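Local coordinates for UV damage endonuclease (Sulfolobus acidocaldarius, PDB 3TC3), which probably cuts DNA at UV-induced lesions, acting in DNA repair as a manganese-binding endonuclease built on a TIM barrel, at residues S115-M120 against W244-M249; E156-I161 against R191-N196. All blocks are in the same frame, centred on the assembly; numbering follows the deposited sequence.

In the fold
Contacts 1 and 2, their centres about 9 Å apart, join the TIM barrel of this enzyme across its interior and around its wall, respectively. Contact 2 pairs adjacent strands 158-162 and 192-195 and carries one manganese ligand. Contact 1 spans the barrel from strand 117-120 to the loop leading into strand 249-252. Along the chain, 156-161 and 191-196 both fall between 115-120 and 244-249. Strands 117-120 and 158-162 are themselves neighbours, probably hydrogen-bonded from Met120 O to Gln160 N, while Met249 packs on Lys158. The interior contact is thus continuous with the wall that holds the metal site.

Contact 1 (S115-M120 against W244-M249); sequences SIRISM and WKDRPM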
ATOM      1  N   SER A 115      -3.630 -17.679  -0.410  1.00 25.05           N
ATOM      2  CA  SER A 115      -2.725 -16.981  -1.352  1.00 25.02           C
ATOM      3  C   SER A 115      -3.174 -15.520  -1.531  1.00 23.34           C
ATOM      4  O   SER A 115      -3.205 -15.025  -2.654  1.00 25.24           O
ATOM      5  CB  SER A 115      -2.748 -17.690  -2.702  1.00 29.92           C
ATOM      6  OG  SER A 115      -2.154 -18.953  -2.536  1.00 36.15           O
ATOM      7  N   ILE A 116      -3.485 -14.859  -0.431  1.00 21.29           N
ATOM      8  CA  ILE A 116      -3.890 -13.457  -0.566  1.00 18.55           C
ATOM      9  C   ILE A 116      -2.621 -12.594  -0.444  1.00 16.99           C
ATOM     10  O   ILE A 116      -1.752 -12.823   0.425  1.00 18.29           O
ATOM     11  CB  ILE A 116      -4.962 -13.068   0.428  1.00 18.34           C
ATOM     12  CG1 ILE A 116      -6.246 -13.880   0.129  1.00 21.15           C
ATOM     13  CG2 ILE A 116      -5.200 -11.555   0.455  1.00 18.14           C
ATOM     14  CD1 ILE A 116      -7.292 -13.731   1.169  1.00 21.71           C
ATOM     15  N   ARG A 117      -2.468 -11.632  -1.321  1.00 15.05           N
ATOM     16  CA  ARG A 117      -1.258 -10.750  -1.273  1.00 13.22           C
ATOM     17  C   ARG A 117      -1.650  -9.522  -0.494  1.00 12.77           C
ATOM     18  O   ARG A 117      -2.757  -9.036  -0.655  1.00 12.06           O
ATOM     19  CB  ARG A 117      -0.905 -10.341  -2.686  1.00 15.36           C
ATOM     20  CG  ARG A 117       0.376  -9.605  -2.897  1.00 17.10           C
ATOM     21  CD  ARG A 117       1.433 -10.478  -3.423  1.00 22.96           C
ATOM     22  NE  ARG A 117       2.750  -9.849  -3.428  1.00 21.86           N
ATOM     23  CZ  ARG A 117       3.374  -9.398  -4.516  1.00 20.97           C
ATOM     24  NH1 ARG A 117       2.822  -9.369  -5.747  1.00 21.73           N
ATOM     25  NH2 ARG A 117       4.653  -9.007  -4.310  1.00 21.53           N
ATOM     26  N   ILE A 118      -0.702  -8.999   0.278  1.00 11.70           N
ATOM     27  CA  ILE A 118      -1.021  -7.851   1.185  1.00 11.05           C
ATOM     28  C   ILE A 118      -0.031  -6.684   0.989  1.00 11.49           C
ATOM     29  O   ILE A 118       1.215  -6.875   0.907  1.00 11.46           O
ATOM     30  CB  ILE A 118      -0.928  -8.327   2.673  1.00 12.08           C
ATOM     31  CG1 ILE A 118      -2.092  -9.311   3.001  1.00 13.22           C
ATOM     32  CG2 ILE A 118      -0.997  -7.172   3.651  1.00 12.91           C
ATOM     33  CD1 ILE A 118      -3.508  -8.734   2.761  1.00 14.96           C
ATOM     34  N   SER A 119      -0.556  -5.481   0.969  1.00 10.83           N
ATOM     35  CA  SER A 119       0.289  -4.302   1.028  1.00 10.65           C
ATOM     36  C   SER A 119      -0.289  -3.361   2.115  1.00 10.81           C
ATOM     37  O   SER A 119      -1.402  -3.604   2.655  1.00 10.41           O
ATOM     38  CB  SER A 119       0.357  -3.559  -0.293  1.00 11.25           C
ATOM     39  OG  SER A 119      -0.930  -3.062  -0.624  1.00 12.51           O
ATOM     40  N   MET A 120       0.532  -2.391   2.537  1.00  9.38           N
ATOM     41  CA  MET A 120       0.068  -1.307   3.392  1.00  9.81           C
ATOM     42  C   MET A 120       0.751  -0.071   2.879  1.00  9.69           C
ATOM     43  O   MET A 120       1.886  -0.126   2.410  1.00 10.23           O
ATOM     44  CB  MET A 120       0.426  -1.483   4.873  1.00 10.33           C
ATOM     45  CG  MET A 120      -0.240  -2.781   5.495  1.00 11.26           C
ATOM     46  SD  MET A 120       0.099  -2.840   7.310  1.00 11.74           S
ATOM     47  CE  MET A 120      -1.067  -1.570   7.872  1.00 11.87           C
ATOM     48  N   TRP A 244      11.718  -6.478  -8.722  1.00 13.94           N
ATOM     49  CA  TRP A 244      11.009  -7.416  -7.817  1.00 14.46           C
ATOM     50  C   TRP A 244      11.610  -8.781  -7.916  1.00 17.67           C
ATOM     51  O   TRP A 244      11.873  -9.255  -9.010  1.00 21.71           O
ATOM     52  CB  TRP A 244       9.512  -7.489  -8.168  1.00 13.69           C
ATOM     53  CG  TRP A 244       8.821  -6.216  -7.898  1.00 12.68           C
ATOM     54  CD1 TRP A 244       8.829  -5.097  -8.701  1.00 11.69           C
ATOM     55  CD2 TRP A 244       7.870  -5.951  -6.842  1.00 12.30           C
ATOM     56  NE1 TRP A 244       8.002  -4.094  -8.142  1.00 11.88           N
ATOM     57  CE2 TRP A 244       7.410  -4.561  -7.038  1.00 11.29           C
ATOM     58  CE3 TRP A 244       7.420  -6.647  -5.740  1.00 12.65           C
ATOM     59  CZ2 TRP A 244       6.550  -3.912  -6.144  1.00 11.36           C
ATOM     60  CZ3 TRP A 244       6.513  -5.994  -4.878  1.00 12.46           C
ATOM     61  CH2 TRP A 244       6.112  -4.658  -5.079  1.00 12.33           C
ATOM     62  N   LYS A 245      11.635  -9.474  -6.803  1.00 19.99           N
ATOM     63  CA  LYS A 245      12.067 -10.880  -6.901  1.00 24.99           C
ATOM     64  C   LYS A 245      10.843 -11.756  -7.211  1.00 29.02           C
ATOM     65  O   LYS A 245      10.942 -12.780  -7.882  1.00 32.70           O
ATOM     66  CB  LYS A 245      12.821 -11.299  -5.627  1.00 29.67           C
ATOM     67  CG  LYS A 245      14.324 -11.020  -5.818  1.00 37.48           C
ATOM     68  CD  LYS A 245      15.142 -11.205  -4.560  1.00 43.08           C
ATOM     69  CE  LYS A 245      16.502 -10.517  -4.731  1.00 48.50           C
ATOM     70  NZ  LYS A 245      16.296  -9.061  -4.422  1.00 50.65           N
ATOM     71  N   ASP A 246       9.668 -11.284  -6.755  1.00 28.12           N
ATOM     72  CA  ASP A 246       8.397 -11.996  -6.973  1.00 31.08           C
ATOM     73  C   ASP A 246       7.518 -11.192  -7.971  1.00 27.92           C
ATOM     74  O   ASP A 246       8.010 -10.326  -8.685  1.00 26.73           O
ATOM     75  CB  ASP A 246       7.679 -12.269  -5.621  1.00 34.71           C
ATOM     76  CG  ASP A 246       7.643 -11.051  -4.699  1.00 39.08           C
ATOM     77  OD1 ASP A 246       8.071  -9.959  -5.118  1.00 36.64           O
ATOM     78  OD2 ASP A 246       7.199 -11.158  -3.527  1.00 49.27           O
ATOM     79  N   ARG A 247       6.219 -11.469  -8.043  1.00 24.46           N
ATOM     80  CA  ARG A 247       5.413 -10.744  -8.944  1.00 22.26           C
ATOM     81  C   ARG A 247       5.305  -9.244  -8.506  1.00 18.14           C
ATOM     82  O   ARG A 247       5.031  -8.930  -7.355  1.00 17.89           O
ATOM     83  CB  ARG A 247       4.033 -11.380  -8.943  1.00 24.42           C
ATOM     84  CG  ARG A 247       3.143 -10.812  -9.961  1.00 27.25           C
ATOM     85  CD  ARG A 247       1.758 -11.336  -9.787  1.00 27.97           C
ATOM     86  NE  ARG A 247       1.664 -12.693 -10.262  1.00 30.73           N
ATOM     87  CZ  ARG A 247       0.543 -13.382 -10.270  1.00 28.66           C
ATOM     88  NH1 ARG A 247      -0.597 -12.853  -9.820  1.00 27.94           N
ATOM     89  NH2 ARG A 247       0.568 -14.597 -10.748  1.00 31.47           N
ATOM     90  N   PRO A 248       5.436  -8.325  -9.455  1.00 15.16           N
ATOM     91  CA  PRO A 248       5.256  -6.897  -9.070  1.00 14.78           C
ATOM     92  C   PRO A 248       3.897  -6.530  -8.627  1.00 14.04           C
ATOM     93  O   PRO A 248       2.890  -7.167  -9.029  1.00 13.49           O
ATOM     94  CB  PRO A 248       5.594  -6.133 -10.300  1.00 15.74           C
ATOM     95  CG  PRO A 248       6.145  -7.096 -11.257  1.00 17.72           C
ATOM     96  CD  PRO A 248       5.763  -8.487 -10.881  1.00 17.75           C
ATOM     97  N   MET A 249       3.819  -5.487  -7.792  1.00 14.09           N
ATOM     98  CA  MET A 249       2.563  -4.810  -7.529  1.00 14.29           C
ATOM     99  C   MET A 249       2.511  -3.585  -8.301  1.00 14.25           C
ATOM    100  O   MET A 249       3.522  -2.882  -8.408  1.00 16.28           O
ATOM    101  CB  MET A 249       2.472  -4.449  -6.084  1.00 13.64           C
ATOM    102  CG  MET A 249       2.539  -5.613  -5.100  1.00 14.45           C
ATOM    103  SD  MET A 249       2.568  -5.036  -3.353  1.00 15.93           S
ATOM    104  CE  MET A 249       2.554  -6.554  -2.503  1.00 16.04           C
TER
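Arg117 meets residues 244-249 in a buried contact across the inside of the barrel, near the end where its strands begin. Strand 117-120 is third in the closed sheet, and the other segment is the loop after helix 233-241 that runs into the seventh strand, 249-252, on the far side. One arginine does most of the bridging. A bend at chi2 (102°) in its otherwise extended chain turns the guanidinium toward the loop, where NH1 donates to Arg247 O at 2.8 Å with an N-H...O angle of 146°. That oxygen lies at the edge of the guanidinium, near its plane, and also receives a weak bond from NH2 at 3.1 Å, making a fork on a single backbone carbonyl. Asp246 adds a salt bridge, its OD2 3.4 Å from Arg117 NH2. Because the oxygen sits well out of the guanidinium plane, this attraction is one of charge rather than of a directed N-H.

Met249 comes from the opposite direction. Its straight chain carries CE over one guanidinium face, 3.4 Å from Arg117 NE, and leaves SD 4.1 Å from Ser119 CB. Trp244 CZ3 approaches the same head group obliquely, 3.6 Å from Arg117 NH2, while its ring is covered on one face by Pro248 CA and its NE1 is bound by Val217 O. Ile118, between the two inward residues of the strand, packs outward on Leu150 of helix 133-153.

Arg117 NH1 also forms a salt bridge with Asp284, which Arg247 NH1 shares, while Arg247 NE pairs with Glu282. The positive charge of Arg117 is thus met by a carbonyl and the carboxylates of Asp246 and Asp284, which probably offset the cost of its partial burial, while Met249 CE covers part of one face.

Contact 2 (E156-I161 against R191-N196); sequences EGKIQI and RLVIEN. With MN (manganese (II) ion), chain C.
Arg191 opens the contact by reaching back along the chain before strand 158-162: its side chain, extended from CG to NE, places NE 2.8 Å from Glu156 O, in a nearly straight bond (166°) with the oxygen in the guanidinium plane. The other guanidinium nitrogens bind Asp151, Ile155 O and Asn187 O, so the group is gripped at every nitrogen. Its backbone O takes the N-H of Ile159, and Ile159 CD1 rests on its CB and CD.

Leu192 sets CD2 against Ile161 CD1 at 3.9 Å, the two chains crossing at about a right angle, under Phe181 and Phe177 of helix 170-181. On the opposite face of the sheet, Val193 presses CG2 to Gln160 CB at 3.4 Å and CG1 to Lys158 CD. Its N donates to Ile159 O, and its O accepts from Ile161 N. This is the parallel ladder of strands four and five of the TIM barrel, with Leu192 and Ile194 facing the outer helices and Gln160 and Val193 the interior.

Ile194 returns to the helix side, its CG2 4.2 Å from Ile161 CG1. Glu195, its N bonded to Ile161 O, extends inward and binds manganese through OE2 at 2.2 Å, alongside Asp220 and Glu288. Gln160 NE2 meets its OE1 at 3.2 Å from above the carboxylate plane and also bonds Asp251 of the same site, while a metal-bound water lies within hydrogen-bonding distance of that OE1.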
ATOM      1  N   GLU A 156       4.226 -11.920   5.280  1.00 20.06           N
ATOM      2  CA  GLU A 156       5.277 -10.997   4.756  1.00 20.33           C
ATOM      3  C   GLU A 156       4.626  -9.663   4.397  1.00 19.22           C
ATOM      4  O   GLU A 156       4.559  -8.799   5.341  1.00 18.31           O
ATOM      5  CB  GLU A 156       6.049 -11.575   3.580  1.00 26.17           C
ATOM      6  CG  GLU A 156       6.912 -12.893   3.880  1.00 31.78           C
ATOM      7  CD  GLU A 156       7.802 -12.839   5.117  1.00 38.98           C
ATOM      8  OE1 GLU A 156       8.426 -11.801   5.436  1.00 35.32           O
ATOM      9  OE2 GLU A 156       7.930 -13.897   5.778  1.00 45.40           O
ATOM     10  N   GLY A 157       4.187  -9.501   3.136  1.00 15.63           N
ATOM     11  CA  GLY A 157       3.494  -8.237   2.795  1.00 13.14           C
ATOM     12  C   GLY A 157       4.518  -7.186   2.469  1.00 13.81           C
ATOM     13  O   GLY A 157       5.708  -7.328   2.771  1.00 16.52           O
ATOM     14  N   LYS A 158       4.050  -6.154   1.835  1.00 11.02           N
ATOM     15  CA  LYS A 158       4.884  -4.969   1.511  1.00 11.16           C
ATOM     16  C   LYS A 158       4.380  -3.716   2.178  1.00 11.30           C
ATOM     17  O   LYS A 158       3.166  -3.502   2.246  1.00 11.08           O
ATOM     18  CB  LYS A 158       4.942  -4.747  -0.007  1.00 11.19           C
ATOM     19  CG  LYS A 158       5.620  -5.965  -0.788  1.00 12.56           C
ATOM     20  CD  LYS A 158       7.008  -6.213  -0.375  1.00 13.55           C
ATOM     21  CE  LYS A 158       7.643  -7.292  -1.325  1.00 18.10           C
ATOM     22  NZ  LYS A 158       8.912  -7.667  -0.695  1.00 20.96           N
ATOM     23  N   ILE A 159       5.301  -2.812   2.482  1.00 10.62           N
ATOM     24  CA  ILE A 159       4.965  -1.488   3.047  1.00 10.07           C
ATOM     25  C   ILE A 159       5.446  -0.532   2.037  1.00 10.56           C
ATOM     26  O   ILE A 159       6.671  -0.414   1.802  1.00 10.91           O
ATOM     27  CB  ILE A 159       5.709  -1.258   4.437  1.00 10.52           C
ATOM     28  CG1 ILE A 159       5.278  -2.336   5.429  1.00 11.82           C
ATOM     29  CG2 ILE A 159       5.375   0.141   4.909  1.00 11.44           C
ATOM     30  CD1 ILE A 159       6.264  -2.350   6.698  1.00 11.66           C
ATOM     31  N   GLN A 160       4.509   0.192   1.415  1.00 10.04           N
ATOM     32  CA  GLN A 160       4.862   1.076   0.275  1.00 11.05           C
ATOM     33  C   GLN A 160       4.895   2.518   0.796  1.00 10.83           C
ATOM     34  O   GLN A 160       3.940   3.064   1.477  1.00 11.15           O
ATOM     35  CB  GLN A 160       3.826   0.922  -0.853  1.00 13.71           C
ATOM     36  CG  GLN A 160       2.502   1.338  -0.575  1.00 16.74           C
ATOM     37  CD  GLN A 160       1.629   0.910  -1.777  1.00 19.25           C
ATOM     38  OE1 GLN A 160       1.121  -0.233  -1.742  1.00 24.65           O
ATOM     39  NE2 GLN A 160       1.587   1.727  -2.882  1.00 19.92           N
ATOM     40  N   ILE A 161       5.958   3.207   0.362  1.00 10.96           N
ATOM     41  CA  ILE A 161       6.049   4.633   0.656  1.00 10.72           C
ATOM     42  C   ILE A 161       6.515   5.470  -0.554  1.00 11.58           C
ATOM     43  O   ILE A 161       6.998   4.892  -1.482  1.00 11.06           O
ATOM     44  CB  ILE A 161       7.032   4.945   1.810  1.00 11.49           C
ATOM     45  CG1 ILE A 161       8.432   4.461   1.443  1.00 12.31           C
ATOM     46  CG2 ILE A 161       6.480   4.280   3.103  1.00 11.81           C
ATOM     47  CD1 ILE A 161       9.558   4.942   2.540  1.00 14.63           C
ATOM     48  N   ARG A 191      10.588  -5.327   3.836  1.00 13.79           N
ATOM     49  CA  ARG A 191       9.206  -5.218   3.387  1.00 12.36           C
ATOM     50  C   ARG A 191       9.033  -3.940   2.574  1.00 11.88           C
ATOM     51  O   ARG A 191       7.987  -3.744   1.903  1.00 11.63           O
ATOM     52  CB  ARG A 191       8.261  -5.133   4.561  1.00 12.59           C
ATOM     53  CG  ARG A 191       8.100  -6.457   5.269  1.00 15.50           C
ATOM     54  CD  ARG A 191       7.049  -6.220   6.275  1.00 16.59           C
ATOM     55  NE  ARG A 191       6.594  -7.524   6.819  1.00 17.25           N
ATOM     56  CZ  ARG A 191       6.902  -8.033   7.979  1.00 18.41           C
ATOM     57  NH1 ARG A 191       7.798  -7.462   8.782  1.00 20.98           N
ATOM     58  NH2 ARG A 191       6.264  -9.162   8.380  1.00 19.63           N
ATOM     59  N   LEU A 192      10.033  -3.056   2.549  1.00 11.60           N
ATOM     60  CA  LEU A 192       9.734  -1.705   2.013  1.00 10.84           C
ATOM     61  C   LEU A 192       9.760  -1.695   0.480  1.00 10.39           C
ATOM     62  O   LEU A 192      10.585  -2.373  -0.163  1.00 11.84           O
ATOM     63  CB  LEU A 192      10.812  -0.725   2.521  1.00 11.49           C
ATOM     64  CG  LEU A 192      10.372   0.720   2.479  1.00 13.53           C
ATOM     65  CD1 LEU A 192       9.332   1.020   3.590  1.00 13.12           C
ATOM     66  CD2 LEU A 192      11.591   1.668   2.717  1.00 16.07           C
ATOM     67  N   VAL A 193       8.785  -0.948  -0.084  1.00  9.54           N
ATOM     68  CA  VAL A 193       8.762  -0.724  -1.516  1.00 10.09           C
ATOM     69  C   VAL A 193       8.466   0.774  -1.753  1.00 10.04           C
ATOM     70  O   VAL A 193       7.942   1.447  -0.857  1.00 10.10           O
ATOM     71  CB  VAL A 193       7.732  -1.622  -2.287  1.00 10.30           C
ATOM     72  CG1 VAL A 193       7.998  -3.098  -1.998  1.00 10.92           C
ATOM     73  CG2 VAL A 193       6.309  -1.197  -1.885  1.00 11.32           C
ATOM     74  N   ILE A 194       8.962   1.323  -2.863  1.00  9.75           N
ATOM     75  CA  ILE A 194       8.767   2.751  -3.086  1.00  9.72           C
ATOM     76  C   ILE A 194       7.918   2.950  -4.343  1.00 10.35           C
ATOM     77  O   ILE A 194       8.010   2.216  -5.280  1.00 12.32           O
ATOM     78  CB  ILE A 194      10.119   3.525  -3.225  1.00 10.69           C
ATOM     79  CG1 ILE A 194      10.969   2.931  -4.308  1.00 11.29           C
ATOM     80  CG2 ILE A 194      10.869   3.636  -1.870  1.00 11.84           C
ATOM     81  CD1 ILE A 194      12.281   3.806  -4.612  1.00 12.37           C
ATOM     82  N   GLU A 195       7.174   4.031  -4.388  1.00 11.85           N
ATOM     83  CA  GLU A 195       6.290   4.285  -5.507  1.00 11.89           C
ATOM     84  C   GLU A 195       6.595   5.693  -6.053  1.00 11.47           C
ATOM     85  O   GLU A 195       6.990   6.653  -5.352  1.00 11.61           O
ATOM     86  CB  GLU A 195       4.883   4.340  -4.895  1.00 14.74           C
ATOM     87  CG  GLU A 195       3.715   4.673  -5.842  1.00 18.64           C
ATOM     88  CD  GLU A 195       2.425   5.023  -5.092  1.00 24.70           C
ATOM     89  OE1 GLU A 195       2.259   4.661  -3.929  1.00 24.18           O
ATOM     90  OE2 GLU A 195       1.538   5.644  -5.698  1.00 31.48           O
ATOM     91  N   ASN A 196       6.417   5.820  -7.361  1.00 10.62           N
ATOM     92  CA  ASN A 196       6.578   7.088  -7.983  1.00 10.57           C
ATOM     93  C   ASN A 196       5.418   8.017  -7.600  1.00 12.32           C
ATOM     94  O   ASN A 196       4.276   7.539  -7.446  1.00 13.61           O
ATOM     95  CB  ASN A 196       6.718   6.915  -9.515  1.00 11.15           C
ATOM     96  CG  ASN A 196       5.507   6.221 -10.165  1.00 10.80           C
ATOM     97  OD1 ASN A 196       5.199   5.103  -9.770  1.00 12.24           O
ATOM     98  ND2 ASN A 196       4.799   6.910 -11.085  1.00 10.97           N
TER
HETATM   99 MN    MN C 290      -0.580   5.060  -5.994  1.00 45.06          MN
HETATM  100  O   HOH W   1      10.621  -5.371  -0.374  1.00 16.83           O
HETATM  101  O   HOH W   2      -0.513   5.098  -3.606  1.00 26.75           O